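Local coordinates for protein Hcp1 family type VI secretion system effector (Salmonella typhimurium, PDB 5XHH) that probably assembles into stacked hexameric rings that form the inner tube of the type VI secretion system, and may accompany or carry secreted effectors, at residues W30-H35 with L127-V132; I83-K88 with P93-K98; F101-V106 with D154-K159. All blocks are in the same frame, centred on the assembly; numbering follows the deposited sequence.

Contact 1. Residues W30-H35 with L127-V132; sequences WRWNIH and LSFSTV
CG of each aromatic residue lies between its backbone N and carbonyl carbon (chi1 62° in Trp-32, 58° in Phe-129), and the two side chains run at about a right angle until they meet in the barrel interior. The meeting is T-shaped: Phe-129 presents its edge to the face of the six-membered ring of Trp-32, with the planes at 90° and the centroids 5.8 Å apart. The closest atoms are Phe-129 CZ and Trp-32 CE3, at 4.0 Å. The side chains of Val-132 and Trp-32 run toward each other, and the valine reaches the same side of the indole as Phe-129. Both its methyls lie by the outer benzo carbons, CG1 3.9 Å from Trp-32 CH2 and CG2 4.1 Å from Trp-32 CZ2. The contact is wholly apolar and small, 123 Å² in all. Beyond it, Tyr-99 makes a further edge-to-face pair with Trp-32, and Phe-101 meets the ring of Phe-129. Because the chain turns a corner at Ser-130, Phe-129 and Val-132 belong to different sheets, and one tryptophan from strand 29-36 packs across this corner, where the two antiparallel sheets of the Hcp barrel meet.

Contact 2. Residues I83-K88 with P93-K98; sequences ILVMRK and PLEYLK
The turn end of the beta hairpin formed by strands 79-88 and 97-102 gives this contact its backbone frame. Met-86 and Leu-97 form an antiparallel hydrogen-bonded pair: Met-86 N donates to Leu-97 O at 2.9 Å, and Leu-97 N returns a bond to Met-86 O at 3.2 Å. Val-85 and Lys-98 follow as a non-hydrogen-bonded pair, flanked by CA-H...O contacts from Val-85 CA to Leu-97 O and from Lys-98 CA to Leu-84 O. On the face of Val-85 and Lys-98, the extended lysine chain lies across its neighbours, its CE 3.6 Å from Ile-83 CG2 and its CG and CD against Val-85 CG2. The other valine methyl, CG1, rests 3.5 Å from Glu-95 OE1.

Toward the connecting loop the ladder gives way to an inverse gamma turn centred on Glu-95. This hairpin lies in the larger antiparallel sheet of the Hcp barrel, where strand 79-88 also pairs with strand 3-9. Tyr-96 stands alongside Met-86 and points the same way, its OH 3.8 Å from Met-86 CG. Its CG, placed between the backbone N and carbonyl carbon (chi1 64°), brings one face of the phenol over Met-86 O, whereas Lys-88 N sits at the ring edge.

Arg-87 runs straight from CG to NE, and its CD passes 3.1 Å from Pro-93 O. Its guanidinium plane is turned 33° from the Glu-95 carboxylate, and the salt bridge from NH1 to Glu-95 OE2 is long at 4.0 Å. The stronger partners lie elsewhere: Asp-18 and Asp-4 hold Arg-87, and His-21 bonds Glu-95 OE2.

Contact 3. Residues F101-V106 with D154-K159; sequences FTDLIV and DFKANK
A single salt bridge is all that joins Asp-103 to Lys-156, and only 57 Å² is buried between residues 101-106 and 154-159. Lys-156 NZ lies 3.1 Å from Asp-103 OD2 and reaches it from above the carboxylate plane, 53° out of it. The two side chains cross at about a right angle. The lysine chain is bent at chi2 and chi3 (146° and 73°), which swings its ammonium round to the aspartate in place of a straight reach. Asp-103 OD2 is also bonded by Ser-130 OG, its stronger partner, so this oxygen is gripped by a hydroxyl as well as by the lysine; the added positive charge would probably help stabilise the carboxylate as an anion.

The loop that carries Lys-156 is itself braced by Asp-154. Its OD1 takes a nearly straight 2.8 Å bond from Ala-157 N, in an Asx motif, and a weak one from Lys-156 N. Backbone bonds between Asp-154 and Lys-159 close the turn, with Asn-158 and Lys-159 forming a G1 beta bulge opposite Asp-154.

Asp-103 sits in another G1 bulge, sharing Ile-79 with Leu-104, where the chain turns from strand 97-102 into strand 104-113. The salt bridge therefore links this corner between the two sheets to the loop joining strand 148-154 to strand 159-160, the last two strands of the larger sheet.

How the contacts relate
Contacts 1 and 3 lie closest, with centres about 9 Å apart, and their segments alternate along the chain. Two corners meet there, one at Ser-130 and one at Asp-103: besides the serine-aspartate bond, Thr-131 OG1 and Thr-102 OG1 are 2.5 Å apart in a probable hydrogen bond. Contact 2 lies farther along the larger sheet, its centre about 17 Å from that of contact 1 and about 21 Å from that of contact 3. It is tied to contact 1 by Trp-30, whose indole packs on Leu-84, Met-86 and Leu-97. Contact 3 shares strand 97-102 with it, and Phe-101 CE1 reaches Leu-84 CB at 4.0 Å.

Contact 1. Residues W30-H35 with L127-V132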
loop_
_atom_site.group_PDB
_atom_site.type_symbol
_atom_site.label_atom_id
_atom_site.label_comp_id
_atom_site.label_asym_id
_atom_site.label_seq_id
_atom_site.Cartn_x
_atom_site.Cartn_y
_atom_site.Cartn_z
ATOM N N TRP A 30 -5.499 3.996 -4.432
ATOM C CA TRP A 30 -4.083 3.667 -4.276
ATOM C C TRP A 30 -3.422 3.732 -5.640
ATOM O O TRP A 30 -4.080 3.567 -6.663
ATOM C CB TRP A 30 -3.892 2.275 -3.657
ATOM C CG TRP A 30 -4.483 1.195 -4.506
ATOM C CD1 TRP A 30 -5.728 0.652 -4.397
ATOM C CD2 TRP A 30 -3.853 0.542 -5.617
ATOM N NE1 TRP A 30 -5.917 -0.294 -5.367
ATOM C CE2 TRP A 30 -4.784 -0.375 -6.141
ATOM C CE3 TRP A 30 -2.595 0.656 -6.226
ATOM C CZ2 TRP A 30 -4.492 -1.200 -7.243
ATOM C CZ3 TRP A 30 -2.306 -0.162 -7.338
ATOM C CH2 TRP A 30 -3.249 -1.076 -7.822
ATOM N N ARG A 31 -2.110 3.948 -5.644
ATOM C CA ARG A 31 -1.340 3.906 -6.880
ATOM C C ARG A 31 0.144 3.762 -6.557
ATOM O O ARG A 31 0.609 4.140 -5.479
ATOM C CB ARG A 31 -1.584 5.151 -7.752
ATOM C CG ARG A 31 -0.952 6.447 -7.261
ATOM C CD ARG A 31 -1.786 7.080 -6.152
ATOM N NE ARG A 31 -3.197 7.218 -6.511
ATOM C CZ ARG A 31 -4.175 7.415 -5.630
ATOM N NH1 ARG A 31 -5.430 7.521 -6.039
ATOM N NH2 ARG A 31 -3.900 7.491 -4.337
ATOM N N TRP A 32 0.873 3.211 -7.524
ATOM C CA TRP A 32 2.328 3.110 -7.506
ATOM C C TRP A 32 2.759 2.787 -8.928
ATOM O O TRP A 32 1.931 2.420 -9.763
ATOM C CB TRP A 32 2.827 2.052 -6.509
ATOM C CG TRP A 32 2.391 0.612 -6.795
ATOM C CD1 TRP A 32 1.204 0.037 -6.467
ATOM C CD2 TRP A 32 3.169 -0.420 -7.438
ATOM N NE1 TRP A 32 1.182 -1.284 -6.871
ATOM C CE2 TRP A 32 2.375 -1.587 -7.470
ATOM C CE3 TRP A 32 4.446 -0.462 -7.997
ATOM C CZ2 TRP A 32 2.824 -2.785 -8.033
ATOM C CZ3 TRP A 32 4.900 -1.656 -8.547
ATOM C CH2 TRP A 32 4.089 -2.798 -8.566
ATOM N N ASN A 33 4.052 2.957 -9.215
ATOM C CA ASN A 33 4.531 2.546 -10.527
ATOM C C ASN A 33 5.993 2.127 -10.468
ATOM O O ASN A 33 6.743 2.491 -9.560
ATOM C CB ASN A 33 4.315 3.630 -11.611
ATOM C CG ASN A 33 5.235 4.832 -11.475
ATOM O OD1 ASN A 33 6.432 4.763 -11.779
ATOM N ND2 ASN A 33 4.661 5.963 -11.074
ATOM N N ILE A 34 6.361 1.310 -11.449
ATOM C CA ILE A 34 7.740 0.951 -11.728
ATOM C C ILE A 34 8.107 1.648 -13.030
ATOM O O ILE A 34 7.244 1.879 -13.884
ATOM C CB ILE A 34 7.919 -0.586 -11.802
ATOM C CG1 ILE A 34 9.385 -0.969 -11.992
ATOM C CG2 ILE A 34 7.059 -1.214 -12.924
ATOM C CD1 ILE A 34 9.615 -2.480 -12.074
ATOM N N HIS A 35 9.373 2.039 -13.161
ATOM C CA HIS A 35 9.765 2.838 -14.313
ATOM C C HIS A 35 11.280 2.830 -14.476
ATOM O O HIS A 35 12.032 2.499 -13.551
ATOM C CB HIS A 35 9.281 4.275 -14.175
ATOM C CG HIS A 35 9.883 4.984 -13.004
ATOM N ND1 HIS A 35 11.089 5.647 -13.077
ATOM C CD2 HIS A 35 9.464 5.103 -11.721
ATOM C CE1 HIS A 35 11.377 6.162 -11.894
ATOM N NE2 HIS A 35 10.410 5.844 -11.055
ATOM N N LEU A 127 3.937 5.034 1.588
ATOM C CA LEU A 127 4.788 4.007 2.171
ATOM C C LEU A 127 5.850 3.641 1.150
ATOM O O LEU A 127 5.525 3.248 0.023
ATOM C CB LEU A 127 3.995 2.757 2.545
ATOM C CG LEU A 127 2.699 2.837 3.339
ATOM C CD1 LEU A 127 2.073 1.461 3.417
ATOM C CD2 LEU A 127 2.929 3.413 4.725
ATOM N N SER A 128 7.111 3.774 1.527
ATOM C CA SER A 128 8.145 3.252 0.659
ATOM C C SER A 128 8.273 1.759 0.906
ATOM O O SER A 128 8.004 1.274 2.003
ATOM C CB SER A 128 9.474 3.955 0.915
ATOM O OG SER A 128 9.921 3.634 2.209
ATOM N N PHE A 129 8.638 1.019 -0.138
ATOM C CA PHE A 129 8.841 -0.414 -0.013
ATOM C C PHE A 129 10.031 -0.814 -0.870
ATOM O O PHE A 129 10.289 -0.216 -1.918
ATOM C CB PHE A 129 7.585 -1.217 -0.427
ATOM C CG PHE A 129 7.136 -0.958 -1.838
ATOM C CD1 PHE A 129 6.243 0.063 -2.118
ATOM C CD2 PHE A 129 7.613 -1.724 -2.885
ATOM C CE1 PHE A 129 5.828 0.312 -3.423
ATOM C CE2 PHE A 129 7.207 -1.483 -4.189
ATOM C CZ PHE A 129 6.305 -0.456 -4.456
ATOM N N SER A 130 10.761 -1.827 -0.425
ATOM C CA SER A 130 11.867 -2.286 -1.245
ATOM C C SER A 130 11.528 -3.491 -2.108
ATOM O O SER A 130 12.226 -3.721 -3.094
ATOM C CB SER A 130 13.096 -2.578 -0.375
ATOM O OG SER A 130 12.728 -3.259 0.788
ATOM N N THR A 131 10.473 -4.252 -1.794
ATOM C CA THR A 131 10.083 -5.367 -2.649
ATOM C C THR A 131 8.571 -5.438 -2.769
ATOM O O THR A 131 7.838 -5.138 -1.818
ATOM C CB THR A 131 10.579 -6.736 -2.137
ATOM O OG1 THR A 131 9.615 -7.269 -1.223
ATOM C CG2 THR A 131 11.927 -6.624 -1.436
ATOM N N VAL A 132 8.112 -5.882 -3.940
ATOM C CA VAL A 132 6.683 -6.062 -4.182
ATOM C C VAL A 132 6.476 -7.345 -4.962
ATOM O O VAL A 132 7.255 -7.678 -5.864
ATOM C CB VAL A 132 6.047 -4.866 -4.929
ATOM C CG1 VAL A 132 6.717 -4.619 -6.266
ATOM C CG2 VAL A 132 4.533 -5.071 -5.118
#

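Contact 2. Residues I83-K88 with P93-K98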
loop_
_atom_site.group_PDB
_atom_site.type_symbol
_atom_site.label_atom_id
_atom_site.label_comp_id
_atom_site.label_asym_id
_atom_site.label_seq_id
_atom_site.Cartn_x
_atom_site.Cartn_y
_atom_site.Cartn_z
ATOM N N ILE A 83 0.008 -6.008 2.977
ATOM C CA ILE A 83 -0.701 -6.753 1.948
ATOM C C ILE A 83 -1.878 -5.919 1.489
ATOM O O ILE A 83 -2.741 -5.555 2.296
ATOM C CB ILE A 83 -1.182 -8.122 2.448
ATOM C CG1 ILE A 83 -0.002 -8.943 2.970
ATOM C CG2 ILE A 83 -1.899 -8.840 1.324
ATOM C CD1 ILE A 83 -0.402 -10.280 3.616
ATOM N N LEU A 84 -1.920 -5.619 0.199
ATOM C CA LEU A 84 -2.990 -4.845 -0.399
ATOM C C LEU A 84 -3.809 -5.803 -1.248
ATOM O O LEU A 84 -3.267 -6.459 -2.137
ATOM C CB LEU A 84 -2.422 -3.689 -1.228
ATOM C CG LEU A 84 -3.359 -2.564 -1.676
ATOM C CD1 LEU A 84 -2.572 -1.474 -2.409
ATOM C CD2 LEU A 84 -4.458 -3.087 -2.579
ATOM N N VAL A 85 -5.107 -5.868 -0.983
ATOM C CA VAL A 85 -6.007 -6.781 -1.670
ATOM C C VAL A 85 -7.164 -5.980 -2.259
ATOM O O VAL A 85 -7.710 -5.093 -1.601
ATOM C CB VAL A 85 -6.523 -7.866 -0.708
ATOM C CG1 VAL A 85 -7.806 -8.438 -1.216
ATOM C CG2 VAL A 85 -5.448 -8.959 -0.504
ATOM N N MET A 86 -7.534 -6.295 -3.497
ATOM C CA MET A 86 -8.666 -5.669 -4.161
ATOM C C MET A 86 -9.590 -6.745 -4.706
ATOM O O MET A 86 -9.129 -7.714 -5.341
ATOM C CB MET A 86 -8.189 -4.743 -5.284
ATOM C CG MET A 86 -9.257 -3.875 -5.906
ATOM S SD MET A 86 -8.466 -2.501 -6.780
ATOM C CE MET A 86 -9.909 -1.714 -7.514
ATOM N N ARG A 87 -10.893 -6.547 -4.477
ATOM C CA ARG A 87 -11.925 -7.461 -4.945
ATOM C C ARG A 87 -13.159 -6.690 -5.393
ATOM O O ARG A 87 -13.431 -5.584 -4.923
ATOM C CB ARG A 87 -12.339 -8.450 -3.848
ATOM C CG ARG A 87 -13.290 -7.847 -2.840
ATOM C CD ARG A 87 -13.568 -8.757 -1.645
ATOM N NE ARG A 87 -14.441 -8.082 -0.683
ATOM C CZ ARG A 87 -14.576 -8.439 0.591
ATOM N NH1 ARG A 87 -13.895 -9.466 1.075
ATOM N NH2 ARG A 87 -15.394 -7.761 1.381
ATOM N N LYS A 88 -13.916 -7.316 -6.291
ATOM C CA LYS A 88 -15.225 -6.826 -6.698
ATOM C C LYS A 88 -16.201 -6.957 -5.539
ATOM O O LYS A 88 -16.275 -8.006 -4.891
ATOM C CB LYS A 88 -15.731 -7.635 -7.898
ATOM C CG LYS A 88 -16.942 -7.081 -8.635
ATOM C CD LYS A 88 -16.847 -5.596 -8.894
ATOM C CE LYS A 88 -17.883 -5.164 -9.914
ATOM N NZ LYS A 88 -17.797 -3.718 -10.205
ATOM N N PRO A 93 -17.050 -12.410 -4.134
ATOM C CA PRO A 93 -16.024 -11.750 -3.321
ATOM C C PRO A 93 -14.579 -12.089 -3.676
ATOM O O PRO A 93 -13.686 -11.610 -2.974
ATOM C CB PRO A 93 -16.355 -12.266 -1.907
ATOM C CG PRO A 93 -17.396 -13.397 -2.091
ATOM C CD PRO A 93 -17.455 -13.695 -3.552
ATOM N N LEU A 94 -14.320 -12.876 -4.725
ATOM C CA LEU A 94 -12.956 -13.332 -4.977
ATOM C C LEU A 94 -12.007 -12.149 -5.125
ATOM O O LEU A 94 -12.181 -11.283 -5.992
ATOM C CB LEU A 94 -12.876 -14.218 -6.217
ATOM C CG LEU A 94 -11.426 -14.459 -6.676
ATOM C CD1 LEU A 94 -10.616 -15.197 -5.632
ATOM C CD2 LEU A 94 -11.377 -15.216 -7.966
ATOM N N GLU A 95 -11.003 -12.127 -4.263
ATOM C CA GLU A 95 -9.952 -11.122 -4.284
ATOM C C GLU A 95 -9.061 -11.431 -5.473
ATOM O O GLU A 95 -8.092 -12.190 -5.387
ATOM C CB GLU A 95 -9.210 -11.131 -2.960
ATOM C CG GLU A 95 -10.188 -10.923 -1.801
ATOM C CD GLU A 95 -9.634 -11.343 -0.457
ATOM O OE1 GLU A 95 -8.445 -11.726 -0.373
ATOM O OE2 GLU A 95 -10.400 -11.289 0.522
ATOM N N TYR A 96 -9.421 -10.856 -6.612
ATOM C CA TYR A 96 -8.665 -11.137 -7.813
ATOM C C TYR A 96 -7.281 -10.502 -7.781
ATOM O O TYR A 96 -6.417 -10.949 -8.545
ATOM C CB TYR A 96 -9.443 -10.685 -9.066
ATOM C CG TYR A 96 -9.671 -9.194 -9.150
ATOM C CD1 TYR A 96 -10.712 -8.601 -8.452
ATOM C CD2 TYR A 96 -8.853 -8.380 -9.929
ATOM C CE1 TYR A 96 -10.929 -7.237 -8.511
ATOM C CE2 TYR A 96 -9.062 -7.005 -10.003
ATOM C CZ TYR A 96 -10.106 -6.443 -9.284
ATOM O OH TYR A 96 -10.337 -5.087 -9.324
ATOM N N LEU A 97 -7.026 -9.483 -6.933
ATOM C CA LEU A 97 -5.734 -8.799 -7.036
ATOM C C LEU A 97 -5.066 -8.639 -5.675
ATOM O O LEU A 97 -5.701 -8.177 -4.720
ATOM C CB LEU A 97 -5.906 -7.426 -7.714
ATOM C CG LEU A 97 -4.678 -6.520 -7.906
ATOM C CD1 LEU A 97 -3.592 -7.156 -8.817
ATOM C CD2 LEU A 97 -5.111 -5.134 -8.433
ATOM N N LYS A 98 -3.768 -8.960 -5.599
ATOM C CA LYS A 98 -3.034 -8.849 -4.336
ATOM C C LYS A 98 -1.601 -8.368 -4.561
ATOM O O LYS A 98 -0.897 -8.882 -5.427
ATOM C CB LYS A 98 -3.033 -10.197 -3.602
ATOM C CG LYS A 98 -2.212 -10.246 -2.326
ATOM C CD LYS A 98 -2.605 -11.493 -1.480
ATOM C CE LYS A 98 -1.489 -11.920 -0.545
ATOM N NZ LYS A 98 -1.857 -12.959 0.503
#

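Contact 3. Residues F101-V106 with D154-K159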
loop_
_atom_site.group_PDB
_atom_site.type_symbol
_atom_site.label_atom_id
_atom_site.label_comp_id
_atom_site.label_asym_id
_atom_site.label_seq_id
_atom_site.Cartn_x
_atom_site.Cartn_y
_atom_site.Cartn_z
ATOM N N PHE A 101 3.951 -6.301 -0.162
ATOM C CA PHE A 101 5.122 -5.444 -0.062
ATOM C C PHE A 101 5.907 -5.848 1.178
ATOM O O PHE A 101 5.328 -6.287 2.177
ATOM C CB PHE A 101 4.747 -3.960 0.059
ATOM C CG PHE A 101 3.766 -3.465 -0.973
ATOM C CD1 PHE A 101 2.401 -3.528 -0.743
ATOM C CD2 PHE A 101 4.211 -2.874 -2.143
ATOM C CE1 PHE A 101 1.491 -3.037 -1.690
ATOM C CE2 PHE A 101 3.323 -2.391 -3.083
ATOM C CZ PHE A 101 1.965 -2.471 -2.863
ATOM N N THR A 102 7.230 -5.689 1.119
ATOM C CA THR A 102 8.032 -5.919 2.313
ATOM C C THR A 102 8.983 -4.759 2.553
ATOM O O THR A 102 9.342 -4.026 1.629
ATOM C CB THR A 102 8.866 -7.209 2.237
ATOM O OG1 THR A 102 9.917 -7.037 1.285
ATOM C CG2 THR A 102 8.011 -8.403 1.876
ATOM N N ASP A 103 9.411 -4.634 3.812
ATOM C CA ASP A 103 10.436 -3.676 4.223
ATOM C C ASP A 103 10.003 -2.251 3.868
ATOM O O ASP A 103 10.549 -1.588 2.986
ATOM C CB ASP A 103 11.786 -4.036 3.590
ATOM C CG ASP A 103 12.880 -3.049 3.930
ATOM O OD1 ASP A 103 13.002 -2.674 5.114
ATOM O OD2 ASP A 103 13.611 -2.642 3.001
ATOM N N LEU A 104 8.991 -1.800 4.587
ATOM C CA LEU A 104 8.353 -0.528 4.311
ATOM C C LEU A 104 8.687 0.492 5.391
ATOM O O LEU A 104 8.954 0.140 6.545
ATOM C CB LEU A 104 6.830 -0.683 4.208
ATOM C CG LEU A 104 6.307 -1.662 3.151
ATOM C CD1 LEU A 104 6.096 -3.093 3.726
ATOM C CD2 LEU A 104 5.030 -1.128 2.478
ATOM N N ILE A 105 8.667 1.762 4.985
ATOM C CA ILE A 105 8.717 2.912 5.877
ATOM C C ILE A 105 7.545 3.822 5.524
ATOM O O ILE A 105 7.192 3.961 4.346
ATOM C CB ILE A 105 10.057 3.670 5.743
ATOM C CG1 ILE A 105 11.222 2.806 6.240
ATOM C CG2 ILE A 105 10.041 4.959 6.539
ATOM C CD1 ILE A 105 12.572 3.449 5.993
ATOM N N VAL A 106 6.937 4.437 6.537
ATOM C CA VAL A 106 5.895 5.435 6.300
ATOM C C VAL A 106 6.581 6.746 5.945
ATOM O O VAL A 106 7.216 7.370 6.797
ATOM C CB VAL A 106 4.976 5.602 7.512
ATOM C CG1 VAL A 106 3.825 6.546 7.162
ATOM C CG2 VAL A 106 4.431 4.244 7.956
ATOM N N ASP A 154 12.609 -7.475 -6.027
ATOM C CA ASP A 154 13.310 -6.875 -4.895
ATOM C C ASP A 154 14.184 -5.760 -5.451
ATOM O O ASP A 154 15.153 -6.027 -6.163
ATOM C CB ASP A 154 14.148 -7.943 -4.189
ATOM C CG ASP A 154 14.944 -7.414 -3.007
ATOM O OD1 ASP A 154 15.367 -6.240 -2.991
ATOM O OD2 ASP A 154 15.153 -8.217 -2.080
ATOM N N PHE A 155 13.855 -4.514 -5.122
ATOM C CA PHE A 155 14.606 -3.392 -5.670
ATOM C C PHE A 155 15.847 -3.058 -4.866
ATOM O O PHE A 155 16.663 -2.263 -5.337
ATOM C CB PHE A 155 13.714 -2.154 -5.780
ATOM C CG PHE A 155 12.591 -2.322 -6.763
ATOM C CD1 PHE A 155 12.775 -2.033 -8.103
ATOM C CD2 PHE A 155 11.364 -2.806 -6.351
ATOM C CE1 PHE A 155 11.743 -2.211 -9.012
ATOM C CE2 PHE A 155 10.337 -2.978 -7.247
ATOM C CZ PHE A 155 10.524 -2.684 -8.575
ATOM N N LYS A 156 16.012 -3.633 -3.670
ATOM C CA LYS A 156 17.253 -3.435 -2.931
ATOM C C LYS A 156 18.344 -4.345 -3.471
ATOM O O LYS A 156 19.457 -3.895 -3.752
ATOM C CB LYS A 156 17.024 -3.687 -1.442
ATOM C CG LYS A 156 18.143 -3.208 -0.545
ATOM C CD LYS A 156 17.598 -2.711 0.796
ATOM C CE LYS A 156 17.135 -3.857 1.687
ATOM N NZ LYS A 156 16.593 -3.380 3.005
ATOM N N ALA A 157 18.027 -5.627 -3.640
ATOM C CA ALA A 157 18.951 -6.578 -4.234
ATOM C C ALA A 157 18.954 -6.528 -5.761
ATOM O O ALA A 157 19.882 -7.057 -6.379
ATOM C CB ALA A 157 18.605 -7.990 -3.766
ATOM N N ASN A 158 17.949 -5.903 -6.379
ATOM C CA ASN A 158 17.782 -5.897 -7.833
ATOM C C ASN A 158 17.705 -7.329 -8.375
ATOM O O ASN A 158 18.565 -7.813 -9.113
ATOM C CB ASN A 158 18.896 -5.085 -8.506
ATOM C CG ASN A 158 18.726 -3.593 -8.300
ATOM O OD1 ASN A 158 19.543 -2.945 -7.640
ATOM N ND2 ASN A 158 17.653 -3.036 -8.861
ATOM N N LYS A 159 16.613 -7.985 -8.002
ATOM C CA LYS A 159 16.438 -9.404 -8.260
ATOM C C LYS A 159 14.955 -9.745 -8.232
ATOM O O LYS A 159 14.198 -9.169 -7.444
ATOM C CB LYS A 159 17.206 -10.219 -7.213
ATOM C CG LYS A 159 16.846 -11.666 -7.171
ATOM C CD LYS A 159 17.909 -12.507 -6.510
ATOM C CE LYS A 159 18.511 -13.460 -7.531
ATOM N NZ LYS A 159 19.357 -14.490 -6.889
#